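Local coordinates for protein alpha-1,3-glucanase (Paenibacillus glycanilyticus, PDB 6K0P) that probably hydrolyses alpha-1,3-glucan, as a glycoside hydrolase of family 87 whose catalytic domain binds nigerose at several separate sites, at residues Ile225-Arg230 and Phe257-Ala262; Glu233-Gly238 and Thr267-Ser272; Gly292-Thr297 and Ser315-Phe320; Gly332-Asn337 and Ser356-Ser361; Gly338-Val343 and Tyr369-Lys374. The protein carries 1 engineered substitution. All blocks are in the same frame, centred on the assembly; numbering follows the deposited sequence.

Contact 1 (Ile225-Arg230 and Phe257-Ala262); sequences IFLYGR and FNISAA. With SO4 (sulfate ion), chain G.
Ile-225 to Leu-227 and Phe-257 to Ile-259 are neighbouring parallel strands, their axes 4.6 Å apart and inclined by 24°. Ile-225 pairs with Phe-257, Phe-226 with Asn-258 and Leu-227 with Ile-259. Three backbone hydrogen bonds join them: Ile-225 O accepts from Asn-258 N, Asn-258 O from Leu-227 N, and Leu-227 O from Ser-260 N. Beyond the strands the chains stay close, with Ala-262 CB 3.6 Å from Gly-229 N.

On one face the Phe-226 ring and the Asn-258 amide lie alongside each other, their planes 23° apart. Asn-258 CB sits over the ring near its rim, 3.8 Å from the centroid, in a CH-pi contact. With CG anti to the backbone N (chi1 -173°), the amide of Asn-258 continues along the same ring, CG coming within 3.3 Å of Phe-226 CE2. The other face is apolar: Ile-225 CB meets Phe-257 CD1 at 3.8 Å, and the Leu-227 branches divide, CD2 towards the Phe-257 ring and CD1 towards Ile-259 CG1. A sulfate, probably from the crystallisation liquor, accepts a bond from Ala-261 N.

This is the stacking of successive coils in a parallel beta-helix, near its N-terminal end. Helix 196-204 packs on Ile-225 and its end receives the Arg-230 guanidinium at Phe-203 O and Arg-204 O, while strand 286-289 continues the pairing beyond Phe-257.

Contact 2 (Glu233-Gly238 and Thr267-Ser272); sequences EIVGAG and TIRDLS
Asp-270 O accepts from Gly-238 N at 2.8 Å, the donor lying above the carbonyl plane, and the carboxylate of the same residue is held from several directions. Its OD2 takes a salt bridge from Arg-269 NH1 (2.8 Å) and a bond from Gln-179 NE2, while OD1 accepts from Asn-300 ND2; these partners fix the rotation of the group. Arg-269, extended from CG to NE, reaches across to the neighbouring strand and lays one guanidinium face on Val-235: CG1 stands 3.7 Å above the plane, over its centre. At the guanidinium edge a water accepts from Arg-269 NE and donates to Glu-233 OE1, which also bonds Tyr-187.

Strands 233-236 and 267-269, paired in parallel by bonds such as Ile-234 N to Thr-267 O, are adjacent rungs of a parallel beta-helix. Asp-270, with left-handed backbone angles (69°/50°), marks the corner where the chain passes from one face of the coil to the next. Inside the coil the Ile-234 and Leu-271 side chains cross, CG2 of the first meeting CD2 of the second at 4.1 Å, and Ile-234 CD1 rests against Ile-268 CG1.

Contact 3 (Gly292-Thr297 and Ser315-Phe320); sequences GMQNVT and SSYNTF
Asn-318 puts its amide between Met-293 and Val-296, using both ends. OD1 accepts from Val-296 N at 2.9 Å, in the carbonyl plane on a lone pair. ND2 donates to Met-293 O at 3.1 Å, with that oxygen in the amide plane although the donor stands above the plane of the Met-293 carbonyl. Met-293 O also accepts from Ser-316 N, so two donors grip it. Further along, Thr-319 N bonds Val-296 O, and the parallel pairing of Thr-297 with Thr-319 begins.

Around this core, Met-293 CG comes within 3.5 Å of Asn-318 OD1, and the extended chain carries CE to Phe-320 CZ at 3.9 Å. Gln-294, bent at chi2 (-80°), folds back so that NE2 bonds Gly-292 O. Its OE1 comes to the edge of the Tyr-317 ring, in plane, 3.6 Å from CD2. A water links Gln-294 NE2 with Ser-316 OG, which itself accepts from Ser-340 N. In the next coil of the beta-helix Asn-342 OD1 accepts from Asn-318 N.

The donor and acceptor ends of the Asn-318 amide therefore face complementary backbone groups, which defines its orientation and satisfies Met-293 O and Val-296 N at a turn where regular strand pairing is interrupted.

Contact 4 (Gly332-Asn337 and Ser356-Ser361); sequences GINMTN and SFALFS
Leu-359 and Met-335 make the tight spot of this buried pairing, on the face turned into the coil. Leu-359 has CG anti to its backbone N (chi1 -172°), which brings CD1 to 3.3 Å from Met-335 O and 3.8 Å from Met-335 CB. On the same face Ile-333 CD1 approaches the Phe-357 ring at its edge, 4.2 Å from CE1, and Ile-333 also packs on Phe-320. The opposite face is buried too along most of its length, with Asn-334 CG 3.8 Å from Ala-358 CB and Thr-336 OG1 engaged by Gly-312 O of the preceding coil.

Between the faces, five backbone bonds run from Ile-333 N with Ser-356 O to Asn-337 N with Phe-360 O. This regular parallel pairing, with the strand axes 4.7 Å apart, is that of neighbouring coils in a beta-helix.

Solvent reaches the C-terminal end, where Phe-360 and Asn-337 are partly exposed. Thr-336 CG2 lies 4.0 Å from Phe-360 CB, while the Phe-360 ring leads away to meet Tyr-392. Asn-337 OD1 stays 4.2 Å from Phe-360 CD1, and the Asn-337 side chain comes within about 4 Å of a bound glucose at its nearest atoms.

Contact 5 (Gly338-Val343 and Tyr369-Lys374); sequences GSSYNV and YNVGNK
Asn-342 and Asn-373 lie side by side in a row of asparagines at equivalent turns of the parallel beta-helix, their amides hydrogen-bonded and nearly coplanar, only 6° apart. Followed outward, Asn-373 starts with CB 4.1 Å from Asn-342 O. CG lies 3.8 Å from Ser-339 O, with Tyr-341 N hardly farther. At the tip, OD1 is gripped twice by one residue, accepting from Asn-342 N and from Asn-342 ND2, each at 3.0 Å; the side-chain donor lies in the carbonyl plane, the backbone donor above it. ND2 bonds Ser-339 O in the plane of its own amide, so the whole group is fixed against rotation. Asn-342 carries the row on, its ND2 also donating to Ser-315 O.

The flanks are bound differently. Asn-370 OD1 accepts from Gly-338 N at 2.7 Å, and Ser-340 OG accepts from Val-371 N while donating to Gly-338 O. Tyr-341 N bonds Val-371 O, which also lies above the centre of the Tyr-341 ring, 4.0 Å from its plane. Val-371 CG2 lies alongside the far end of that ring, 3.6 Å from Tyr-341 OH, and Gly-372 CA meets the ring obliquely. At the exit from the turn Lys-374 N bonds Asn-342 O, and a water donates to Asn-342 O and to Gly-372 O, the water oxygen lying 2.7 Å from Gly-372 O.

All five contacts join successive coils of one beta-helix. Contacts 1 and 2 lie on consecutive strands and meet inside it, where Phe-257 CE1 touches Ile-234 CD1 at 3.4 Å. Contact 3 continues both: Ile-259 CD1 packs on Val-296 CG1, and Ile-268 N probably bonds Thr-297 O. Contacts 3 and 5 form the same turn in adjoining coils, their centres about 10 Å apart, with a probable bond from Val-343 N to Asn-318 O. Segment 332-337 of contact 4 runs straight into 338-343 of contact 5, and Ser-361 OG probably bonds Asn-370 N (2.9 Å). Contact 4 comes nearest to a bound glucose, whereas the side chains of Asn-258 and Leu-271 stay about 11 and 14 Å from one.

Contact 1 (Ile225-Arg230 and Phe257-Ala262)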
# COMPACT_ATOMS: atom_id res chain seq x y z
N ILE A 225 -18.11 14.98 -6.42
CA ILE A 225 -19.07 14.78 -7.49
C ILE A 225 -20.02 13.67 -7.06
O ILE A 225 -19.61 12.52 -6.86
CB ILE A 225 -18.35 14.45 -8.81
CG1 ILE A 225 -17.55 15.67 -9.26
CG2 ILE A 225 -19.36 14.08 -9.87
CD1 ILE A 225 -16.50 15.36 -10.31
N PHE A 226 -21.31 14.02 -6.91
CA PHE A 226 -22.28 13.09 -6.36
C PHE A 226 -22.94 12.27 -7.45
O PHE A 226 -23.37 12.80 -8.49
CB PHE A 226 -23.32 13.84 -5.51
CG PHE A 226 -22.81 14.18 -4.15
CD1 PHE A 226 -22.04 15.32 -3.96
CD2 PHE A 226 -23.03 13.33 -3.08
CE1 PHE A 226 -21.52 15.62 -2.72
CE2 PHE A 226 -22.52 13.62 -1.84
CZ PHE A 226 -21.75 14.77 -1.65
N LEU A 227 -23.02 10.96 -7.22
CA LEU A 227 -23.69 10.03 -8.11
C LEU A 227 -24.98 9.63 -7.44
O LEU A 227 -24.97 9.15 -6.30
CB LEU A 227 -22.82 8.80 -8.39
CG LEU A 227 -21.41 9.07 -8.94
CD1 LEU A 227 -20.78 7.76 -9.44
CD2 LEU A 227 -21.46 10.11 -10.04
N TYR A 228 -26.09 9.87 -8.12
CA TYR A 228 -27.42 9.59 -7.59
C TYR A 228 -28.35 9.38 -8.78
O TYR A 228 -27.90 9.33 -9.93
CB TYR A 228 -27.88 10.69 -6.61
CG TYR A 228 -27.95 12.08 -7.21
CD1 TYR A 228 -26.81 12.84 -7.41
CD2 TYR A 228 -29.18 12.64 -7.56
CE1 TYR A 228 -26.87 14.12 -7.96
CE2 TYR A 228 -29.26 13.92 -8.09
CZ TYR A 228 -28.10 14.65 -8.29
OH TYR A 228 -28.17 15.92 -8.82
N GLY A 229 -29.65 9.25 -8.50
CA GLY A 229 -30.60 8.95 -9.55
C GLY A 229 -30.70 7.46 -9.81
O GLY A 229 -31.72 6.84 -9.51
N ARG A 230 -29.64 6.88 -10.37
CA ARG A 230 -29.60 5.46 -10.68
C ARG A 230 -28.14 5.05 -10.86
O ARG A 230 -27.24 5.89 -10.86
CB ARG A 230 -30.41 5.15 -11.95
CG ARG A 230 -29.86 5.77 -13.21
CD ARG A 230 -30.85 5.57 -14.37
NE ARG A 230 -30.30 5.97 -15.66
CZ ARG A 230 -30.36 7.21 -16.14
NH1 ARG A 230 -30.92 8.18 -15.43
NH2 ARG A 230 -29.85 7.47 -17.34
N PHE A 257 -15.47 11.49 -5.98
CA PHE A 257 -16.84 11.04 -6.14
C PHE A 257 -17.44 10.66 -4.80
O PHE A 257 -16.74 10.24 -3.88
CB PHE A 257 -16.93 9.84 -7.09
CG PHE A 257 -16.54 10.17 -8.51
CD1 PHE A 257 -17.41 10.85 -9.35
CD2 PHE A 257 -15.28 9.85 -8.98
CE1 PHE A 257 -17.04 11.18 -10.64
CE2 PHE A 257 -14.90 10.16 -10.27
CZ PHE A 257 -15.78 10.83 -11.10
N ASN A 258 -18.76 10.83 -4.70
CA ASN A 258 -19.51 10.37 -3.54
C ASN A 258 -20.76 9.69 -4.07
O ASN A 258 -21.58 10.33 -4.74
CB ASN A 258 -19.85 11.55 -2.61
CG ASN A 258 -20.48 11.11 -1.30
OD1 ASN A 258 -21.29 10.18 -1.27
ND2 ASN A 258 -20.13 11.79 -0.20
N ILE A 259 -20.89 8.40 -3.80
CA ILE A 259 -21.91 7.55 -4.40
C ILE A 259 -23.06 7.39 -3.41
O ILE A 259 -22.91 6.72 -2.38
CB ILE A 259 -21.33 6.18 -4.79
CG1 ILE A 259 -20.06 6.37 -5.65
CG2 ILE A 259 -22.38 5.35 -5.53
CD1 ILE A 259 -19.39 5.06 -6.07
N SER A 260 -24.19 8.02 -3.71
CA SER A 260 -25.39 7.89 -2.89
C SER A 260 -26.06 6.54 -3.15
O SER A 260 -25.79 5.87 -4.15
CB SER A 260 -26.36 9.02 -3.21
OG SER A 260 -25.76 10.28 -2.96
N ALA A 261 -26.97 6.16 -2.24
CA ALA A 261 -27.59 4.84 -2.32
C ALA A 261 -28.29 4.62 -3.66
O ALA A 261 -28.27 3.51 -4.21
CB ALA A 261 -28.57 4.65 -1.16
N ALA A 262 -28.91 5.67 -4.21
CA ALA A 262 -29.60 5.53 -5.48
C ALA A 262 -28.67 5.09 -6.60
O ALA A 262 -29.13 4.52 -7.59
CB ALA A 262 -30.26 6.86 -5.86
S SO4 G . -27.91 8.29 0.75
O1 SO4 G . -27.41 9.54 1.32
O2 SO4 G . -26.79 7.49 0.27
O3 SO4 G . -28.62 7.54 1.80
O4 SO4 G . -28.85 8.59 -0.33
O HOH W 1 -31.85 3.87 -7.83

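Contact 2 (Glu233-Gly238 and Thr267-Ser272)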
# COMPACT_ATOMS: atom_id res chain seq x y z
N GLU A 233 -22.43 4.61 -14.97
CA GLU A 233 -21.11 4.20 -15.45
C GLU A 233 -20.29 5.46 -15.72
O GLU A 233 -20.76 6.38 -16.39
CB GLU A 233 -21.23 3.39 -16.74
CG GLU A 233 -21.95 2.07 -16.56
CD GLU A 233 -22.05 1.30 -17.85
OE1 GLU A 233 -21.08 1.33 -18.64
OE2 GLU A 233 -23.10 0.67 -18.08
N ILE A 234 -19.07 5.50 -15.19
CA ILE A 234 -18.11 6.55 -15.48
C ILE A 234 -16.91 5.87 -16.12
O ILE A 234 -16.26 5.03 -15.48
CB ILE A 234 -17.72 7.33 -14.22
CG1 ILE A 234 -18.97 7.97 -13.62
CG2 ILE A 234 -16.66 8.40 -14.54
CD1 ILE A 234 -18.72 8.76 -12.38
N VAL A 235 -16.65 6.17 -17.39
CA VAL A 235 -15.67 5.45 -18.20
C VAL A 235 -14.68 6.45 -18.77
O VAL A 235 -15.08 7.42 -19.42
CB VAL A 235 -16.36 4.69 -19.35
CG1 VAL A 235 -15.33 3.93 -20.17
CG2 VAL A 235 -17.46 3.75 -18.82
N GLY A 236 -13.39 6.22 -18.52
CA GLY A 236 -12.33 7.01 -19.12
C GLY A 236 -11.70 6.32 -20.31
O GLY A 236 -12.15 5.27 -20.79
N ALA A 237 -10.59 6.90 -20.77
CA ALA A 237 -9.84 6.42 -21.92
C ALA A 237 -8.69 5.50 -21.52
O ALA A 237 -7.98 5.00 -22.40
CB ALA A 237 -9.28 7.61 -22.72
N GLY A 238 -8.51 5.27 -20.22
CA GLY A 238 -7.37 4.56 -19.70
C GLY A 238 -6.65 5.46 -18.70
O GLY A 238 -6.63 6.68 -18.85
N THR A 267 -20.35 1.93 -11.80
CA THR A 267 -19.02 1.50 -12.20
C THR A 267 -18.20 2.74 -12.50
O THR A 267 -18.67 3.64 -13.19
CB THR A 267 -19.09 0.64 -13.47
OG1 THR A 267 -19.87 -0.54 -13.20
CG2 THR A 267 -17.70 0.23 -13.91
N ILE A 268 -16.98 2.79 -11.95
CA ILE A 268 -16.02 3.83 -12.29
C ILE A 268 -14.78 3.11 -12.81
O ILE A 268 -14.21 2.27 -12.11
CB ILE A 268 -15.66 4.69 -11.07
CG1 ILE A 268 -16.91 5.35 -10.48
CG2 ILE A 268 -14.62 5.75 -11.44
CD1 ILE A 268 -16.67 6.10 -9.18
N ARG A 269 -14.36 3.43 -14.04
CA ARG A 269 -13.27 2.66 -14.61
C ARG A 269 -12.41 3.45 -15.59
O ARG A 269 -12.87 4.41 -16.22
CB ARG A 269 -13.76 1.37 -15.29
CG ARG A 269 -14.63 1.60 -16.53
CD ARG A 269 -15.04 0.25 -17.12
NE ARG A 269 -16.10 0.30 -18.12
CZ ARG A 269 -15.88 0.27 -19.43
NH1 ARG A 269 -14.64 0.22 -19.89
NH2 ARG A 269 -16.91 0.29 -20.28
N ASP A 270 -11.16 3.01 -15.72
CA ASP A 270 -10.28 3.36 -16.83
C ASP A 270 -9.86 4.84 -16.80
O ASP A 270 -9.95 5.55 -17.79
CB ASP A 270 -10.89 2.98 -18.19
CG ASP A 270 -11.26 1.51 -18.27
OD1 ASP A 270 -10.67 0.68 -17.54
OD2 ASP A 270 -12.15 1.18 -19.08
N LEU A 271 -9.39 5.28 -15.64
CA LEU A 271 -9.00 6.68 -15.50
C LEU A 271 -8.04 6.80 -14.32
O LEU A 271 -7.88 5.87 -13.53
CB LEU A 271 -10.23 7.58 -15.33
CG LEU A 271 -11.24 7.26 -14.21
CD1 LEU A 271 -10.73 7.71 -12.84
CD2 LEU A 271 -12.60 7.89 -14.52
N SER A 272 -7.44 7.98 -14.20
CA SER A 272 -6.61 8.28 -13.05
C SER A 272 -7.12 9.51 -12.33
O SER A 272 -7.85 10.34 -12.89
CB SER A 272 -5.12 8.46 -13.43
OG SER A 272 -4.97 9.56 -14.32
O HOH W 2 -18.84 0.26 -17.68

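Contact 3 (Gly292-Thr297 and Ser315-Phe320)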
# COMPACT_ATOMS: atom_id res chain seq x y z
N GLY A 292 -22.08 2.67 2.99
CA GLY A 292 -23.12 1.69 2.78
C GLY A 292 -23.32 1.25 1.35
O GLY A 292 -24.29 0.54 1.07
N MET A 293 -22.43 1.63 0.43
CA MET A 293 -22.67 1.34 -0.98
C MET A 293 -22.66 -0.16 -1.25
O MET A 293 -21.99 -0.95 -0.56
CB MET A 293 -21.66 2.05 -1.89
CG MET A 293 -20.30 1.38 -1.98
SD MET A 293 -19.16 2.41 -2.93
CE MET A 293 -17.79 1.27 -3.17
N GLN A 294 -23.40 -0.55 -2.29
CA GLN A 294 -23.58 -1.94 -2.67
C GLN A 294 -23.36 -2.08 -4.16
O GLN A 294 -23.73 -1.19 -4.93
CB GLN A 294 -25.02 -2.44 -2.34
CG GLN A 294 -25.50 -2.09 -0.91
CD GLN A 294 -24.96 -3.04 0.16
OE1 GLN A 294 -25.10 -4.26 0.04
NE2 GLN A 294 -24.37 -2.47 1.21
N ASN A 295 -22.75 -3.19 -4.57
CA ASN A 295 -22.68 -3.61 -5.97
C ASN A 295 -21.93 -2.62 -6.86
O ASN A 295 -22.17 -2.56 -8.07
CB ASN A 295 -24.08 -3.90 -6.55
CG ASN A 295 -24.80 -4.98 -5.78
OD1 ASN A 295 -25.85 -4.74 -5.17
ND2 ASN A 295 -24.25 -6.18 -5.81
N VAL A 296 -21.02 -1.83 -6.29
CA VAL A 296 -20.25 -0.84 -7.04
C VAL A 296 -18.95 -1.48 -7.51
O VAL A 296 -18.33 -2.25 -6.77
CB VAL A 296 -19.99 0.41 -6.17
CG1 VAL A 296 -18.97 1.35 -6.83
CG2 VAL A 296 -21.31 1.15 -5.89
N THR A 297 -18.53 -1.16 -8.74
CA THR A 297 -17.29 -1.65 -9.30
C THR A 297 -16.37 -0.47 -9.55
O THR A 297 -16.77 0.52 -10.19
CB THR A 297 -17.54 -2.41 -10.60
OG1 THR A 297 -18.31 -3.58 -10.32
CG2 THR A 297 -16.23 -2.83 -11.25
N SER A 315 -20.33 -1.45 3.69
CA SER A 315 -20.34 -1.46 2.23
C SER A 315 -20.11 -2.89 1.78
O SER A 315 -19.09 -3.49 2.14
CB SER A 315 -19.24 -0.54 1.69
OG SER A 315 -19.42 0.77 2.21
N SER A 316 -21.03 -3.42 0.98
CA SER A 316 -21.02 -4.84 0.67
C SER A 316 -21.20 -5.11 -0.82
O SER A 316 -21.77 -4.31 -1.56
CB SER A 316 -22.11 -5.57 1.47
OG SER A 316 -21.78 -5.51 2.85
N TYR A 317 -20.68 -6.27 -1.24
CA TYR A 317 -20.87 -6.76 -2.61
C TYR A 317 -20.22 -5.85 -3.64
O TYR A 317 -20.67 -5.77 -4.79
CB TYR A 317 -22.35 -7.00 -2.96
CG TYR A 317 -23.05 -7.93 -2.01
CD1 TYR A 317 -22.92 -9.31 -2.14
CD2 TYR A 317 -23.83 -7.44 -0.97
CE1 TYR A 317 -23.56 -10.17 -1.28
CE2 TYR A 317 -24.47 -8.30 -0.09
CZ TYR A 317 -24.33 -9.66 -0.26
OH TYR A 317 -24.97 -10.52 0.61
N ASN A 318 -19.16 -5.14 -3.25
CA ASN A 318 -18.45 -4.25 -4.16
C ASN A 318 -17.22 -4.94 -4.72
O ASN A 318 -16.72 -5.93 -4.17
CB ASN A 318 -18.05 -2.97 -3.43
CG ASN A 318 -19.24 -2.28 -2.82
OD1 ASN A 318 -20.11 -1.78 -3.54
ND2 ASN A 318 -19.32 -2.28 -1.49
N THR A 319 -16.72 -4.40 -5.83
CA THR A 319 -15.57 -4.97 -6.52
C THR A 319 -14.57 -3.85 -6.78
O THR A 319 -14.91 -2.86 -7.44
CB THR A 319 -15.98 -5.63 -7.84
OG1 THR A 319 -16.86 -6.73 -7.56
CG2 THR A 319 -14.76 -6.15 -8.59
N PHE A 320 -13.37 -3.99 -6.23
CA PHE A 320 -12.23 -3.12 -6.55
C PHE A 320 -11.22 -4.02 -7.25
O PHE A 320 -10.67 -4.92 -6.62
CB PHE A 320 -11.64 -2.53 -5.27
CG PHE A 320 -12.45 -1.41 -4.69
CD1 PHE A 320 -13.61 -1.68 -3.97
CD2 PHE A 320 -12.07 -0.09 -4.87
CE1 PHE A 320 -14.37 -0.65 -3.44
CE2 PHE A 320 -12.83 0.95 -4.33
CZ PHE A 320 -13.98 0.67 -3.62
O HOH W 3 -23.73 -3.95 3.71
O HOH W 4 -22.59 -7.12 -7.33

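Contact 4 (Gly332-Asn337 and Ser356-Ser361)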
# COMPACT_ATOMS: atom_id res chain seq x y z
N GLY A 332 -4.93 2.65 1.98
CA GLY A 332 -5.31 2.56 0.58
C GLY A 332 -6.79 2.23 0.42
O GLY A 332 -7.59 3.07 -0.02
N ILE A 333 -7.15 1.00 0.77
CA ILE A 333 -8.55 0.57 0.83
C ILE A 333 -8.78 -0.04 2.20
O ILE A 333 -8.02 -0.92 2.63
CB ILE A 333 -8.90 -0.47 -0.25
CG1 ILE A 333 -8.75 0.10 -1.66
CG2 ILE A 333 -10.33 -0.97 -0.03
CD1 ILE A 333 -8.98 -0.92 -2.77
N ASN A 334 -9.81 0.44 2.90
CA ASN A 334 -10.24 -0.14 4.16
C ASN A 334 -11.73 -0.41 4.02
O ASN A 334 -12.45 0.36 3.38
CB ASN A 334 -9.99 0.83 5.32
CG ASN A 334 -10.12 0.18 6.69
OD1 ASN A 334 -10.35 -1.02 6.82
ND2 ASN A 334 -9.97 0.99 7.74
N MET A 335 -12.18 -1.53 4.57
CA MET A 335 -13.60 -1.88 4.57
C MET A 335 -13.98 -2.15 6.01
O MET A 335 -13.39 -3.03 6.65
CB MET A 335 -13.84 -3.12 3.70
CG MET A 335 -13.39 -2.94 2.25
SD MET A 335 -14.28 -1.63 1.37
CE MET A 335 -15.84 -2.43 1.21
N THR A 336 -14.92 -1.37 6.54
CA THR A 336 -15.18 -1.37 7.97
C THR A 336 -16.65 -1.61 8.27
O THR A 336 -17.53 -1.53 7.40
CB THR A 336 -14.75 -0.05 8.64
OG1 THR A 336 -15.77 0.94 8.42
CG2 THR A 336 -13.43 0.45 8.08
N ASN A 337 -16.91 -1.92 9.54
CA ASN A 337 -18.23 -1.74 10.16
C ASN A 337 -19.34 -2.45 9.38
O ASN A 337 -20.34 -1.84 9.00
CB ASN A 337 -18.55 -0.25 10.34
CG ASN A 337 -17.57 0.44 11.26
OD1 ASN A 337 -16.53 -0.11 11.61
ND2 ASN A 337 -17.90 1.67 11.66
N SER A 356 -2.14 -0.58 3.90
CA SER A 356 -2.43 -0.45 2.47
C SER A 356 -3.79 -1.04 2.13
O SER A 356 -4.63 -0.40 1.49
CB SER A 356 -1.35 -1.10 1.62
OG SER A 356 -0.09 -0.48 1.83
N PHE A 357 -4.03 -2.28 2.57
CA PHE A 357 -5.31 -2.96 2.40
C PHE A 357 -5.73 -3.44 3.77
O PHE A 357 -4.97 -4.17 4.42
CB PHE A 357 -5.18 -4.15 1.45
CG PHE A 357 -4.79 -3.77 0.05
CD1 PHE A 357 -5.73 -3.28 -0.85
CD2 PHE A 357 -3.48 -3.89 -0.37
CE1 PHE A 357 -5.37 -2.92 -2.15
CE2 PHE A 357 -3.11 -3.53 -1.66
CZ PHE A 357 -4.05 -3.05 -2.54
N ALA A 358 -6.91 -3.04 4.22
CA ALA A 358 -7.33 -3.31 5.59
C ALA A 358 -8.80 -3.73 5.62
O ALA A 358 -9.60 -3.38 4.75
CB ALA A 358 -7.13 -2.10 6.49
N LEU A 359 -9.12 -4.50 6.66
CA LEU A 359 -10.48 -4.92 6.96
C LEU A 359 -10.69 -4.72 8.45
O LEU A 359 -9.95 -5.31 9.25
CB LEU A 359 -10.68 -6.39 6.57
CG LEU A 359 -12.10 -6.95 6.65
CD1 LEU A 359 -13.06 -6.22 5.70
CD2 LEU A 359 -12.07 -8.43 6.30
N PHE A 360 -11.62 -3.85 8.83
CA PHE A 360 -11.88 -3.59 10.24
C PHE A 360 -13.30 -4.03 10.56
O PHE A 360 -14.27 -3.38 10.15
CB PHE A 360 -11.67 -2.13 10.63
CG PHE A 360 -11.67 -1.91 12.13
CD1 PHE A 360 -12.86 -1.84 12.84
CD2 PHE A 360 -10.47 -1.82 12.82
CE1 PHE A 360 -12.85 -1.66 14.22
CE2 PHE A 360 -10.45 -1.64 14.20
CZ PHE A 360 -11.64 -1.56 14.89
N SER A 361 -13.43 -5.10 11.31
CA SER A 361 -14.73 -5.66 11.64
C SER A 361 -15.27 -5.03 12.91
O SER A 361 -14.57 -4.95 13.93
CB SER A 361 -14.61 -7.17 11.81
OG SER A 361 -15.87 -7.78 11.97

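Contact 5 (Gly338-Val343 and Tyr369-Lys374)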
# COMPACT_ATOMS: atom_id res chain seq x y z
N GLY A 338 -19.18 -3.75 9.17
CA GLY A 338 -20.19 -4.57 8.54
C GLY A 338 -19.91 -4.90 7.09
O GLY A 338 -20.61 -5.75 6.52
N SER A 339 -18.91 -4.27 6.48
CA SER A 339 -18.62 -4.50 5.07
C SER A 339 -18.36 -5.97 4.78
O SER A 339 -17.42 -6.56 5.34
CB SER A 339 -17.42 -3.65 4.65
OG SER A 339 -17.69 -2.27 4.84
N SER A 340 -19.15 -6.55 3.88
CA SER A 340 -19.14 -7.99 3.65
C SER A 340 -19.22 -8.32 2.17
O SER A 340 -19.74 -7.54 1.36
CB SER A 340 -20.31 -8.64 4.39
OG SER A 340 -20.17 -8.47 5.79
N TYR A 341 -18.70 -9.49 1.82
CA TYR A 341 -18.85 -10.05 0.47
C TYR A 341 -18.25 -9.16 -0.61
O TYR A 341 -18.73 -9.14 -1.75
CB TYR A 341 -20.31 -10.42 0.16
CG TYR A 341 -20.89 -11.35 1.20
CD1 TYR A 341 -20.45 -12.66 1.30
CD2 TYR A 341 -21.84 -10.90 2.11
CE1 TYR A 341 -20.95 -13.51 2.26
CE2 TYR A 341 -22.36 -11.75 3.07
CZ TYR A 341 -21.90 -13.04 3.14
OH TYR A 341 -22.41 -13.89 4.10
N ASN A 342 -17.20 -8.42 -0.26
CA ASN A 342 -16.51 -7.59 -1.23
C ASN A 342 -15.40 -8.37 -1.91
O ASN A 342 -14.81 -9.29 -1.34
CB ASN A 342 -15.93 -6.34 -0.56
CG ASN A 342 -17.01 -5.45 0.01
OD1 ASN A 342 -17.71 -4.76 -0.73
ND2 ASN A 342 -17.17 -5.48 1.33
N VAL A 343 -15.11 -7.97 -3.15
CA VAL A 343 -14.05 -8.55 -3.96
C VAL A 343 -13.00 -7.46 -4.14
O VAL A 343 -13.22 -6.50 -4.88
CB VAL A 343 -14.60 -9.04 -5.30
CG1 VAL A 343 -13.48 -9.48 -6.23
CG2 VAL A 343 -15.58 -10.19 -5.06
N TYR A 369 -20.31 -9.19 12.20
CA TYR A 369 -18.95 -9.21 11.70
C TYR A 369 -18.91 -8.79 10.24
O TYR A 369 -19.89 -8.97 9.50
CB TYR A 369 -18.37 -10.63 11.76
CG TYR A 369 -18.37 -11.27 13.13
CD1 TYR A 369 -17.31 -11.07 14.00
CD2 TYR A 369 -19.41 -12.11 13.53
CE1 TYR A 369 -17.29 -11.66 15.25
CE2 TYR A 369 -19.40 -12.70 14.78
CZ TYR A 369 -18.33 -12.47 15.63
OH TYR A 369 -18.31 -13.05 16.88
N ASN A 370 -17.76 -8.26 9.82
CA ASN A 370 -17.44 -8.24 8.40
C ASN A 370 -17.15 -9.67 7.98
O ASN A 370 -16.29 -10.33 8.57
CB ASN A 370 -16.18 -7.40 8.15
CG ASN A 370 -16.34 -5.96 8.57
OD1 ASN A 370 -17.18 -5.62 9.40
ND2 ASN A 370 -15.50 -5.10 8.01
N VAL A 371 -17.86 -10.16 6.96
CA VAL A 371 -17.77 -11.57 6.57
C VAL A 371 -17.67 -11.72 5.06
O VAL A 371 -18.17 -10.89 4.29
CB VAL A 371 -18.94 -12.43 7.11
CG1 VAL A 371 -19.09 -12.29 8.62
CG2 VAL A 371 -20.26 -12.09 6.40
N GLY A 372 -17.06 -12.82 4.63
CA GLY A 372 -17.15 -13.23 3.24
C GLY A 372 -16.35 -12.40 2.27
O GLY A 372 -16.57 -12.52 1.06
N ASN A 373 -15.44 -11.57 2.76
CA ASN A 373 -14.62 -10.75 1.88
C ASN A 373 -13.47 -11.57 1.31
O ASN A 373 -12.99 -12.52 1.93
CB ASN A 373 -14.07 -9.55 2.65
CG ASN A 373 -15.17 -8.62 3.12
OD1 ASN A 373 -15.74 -7.88 2.32
ND2 ASN A 373 -15.48 -8.66 4.41
N LYS A 374 -13.04 -11.20 0.11
CA LYS A 374 -11.95 -11.87 -0.58
C LYS A 374 -10.97 -10.80 -1.03
O LYS A 374 -11.29 -9.99 -1.92
CB LYS A 374 -12.47 -12.70 -1.76
CG LYS A 374 -13.34 -13.88 -1.32
CD LYS A 374 -13.86 -14.67 -2.51
CE LYS A 374 -14.75 -15.82 -2.06
NZ LYS A 374 -14.04 -16.78 -1.16
O HOH W 5 -16.16 -11.87 -1.58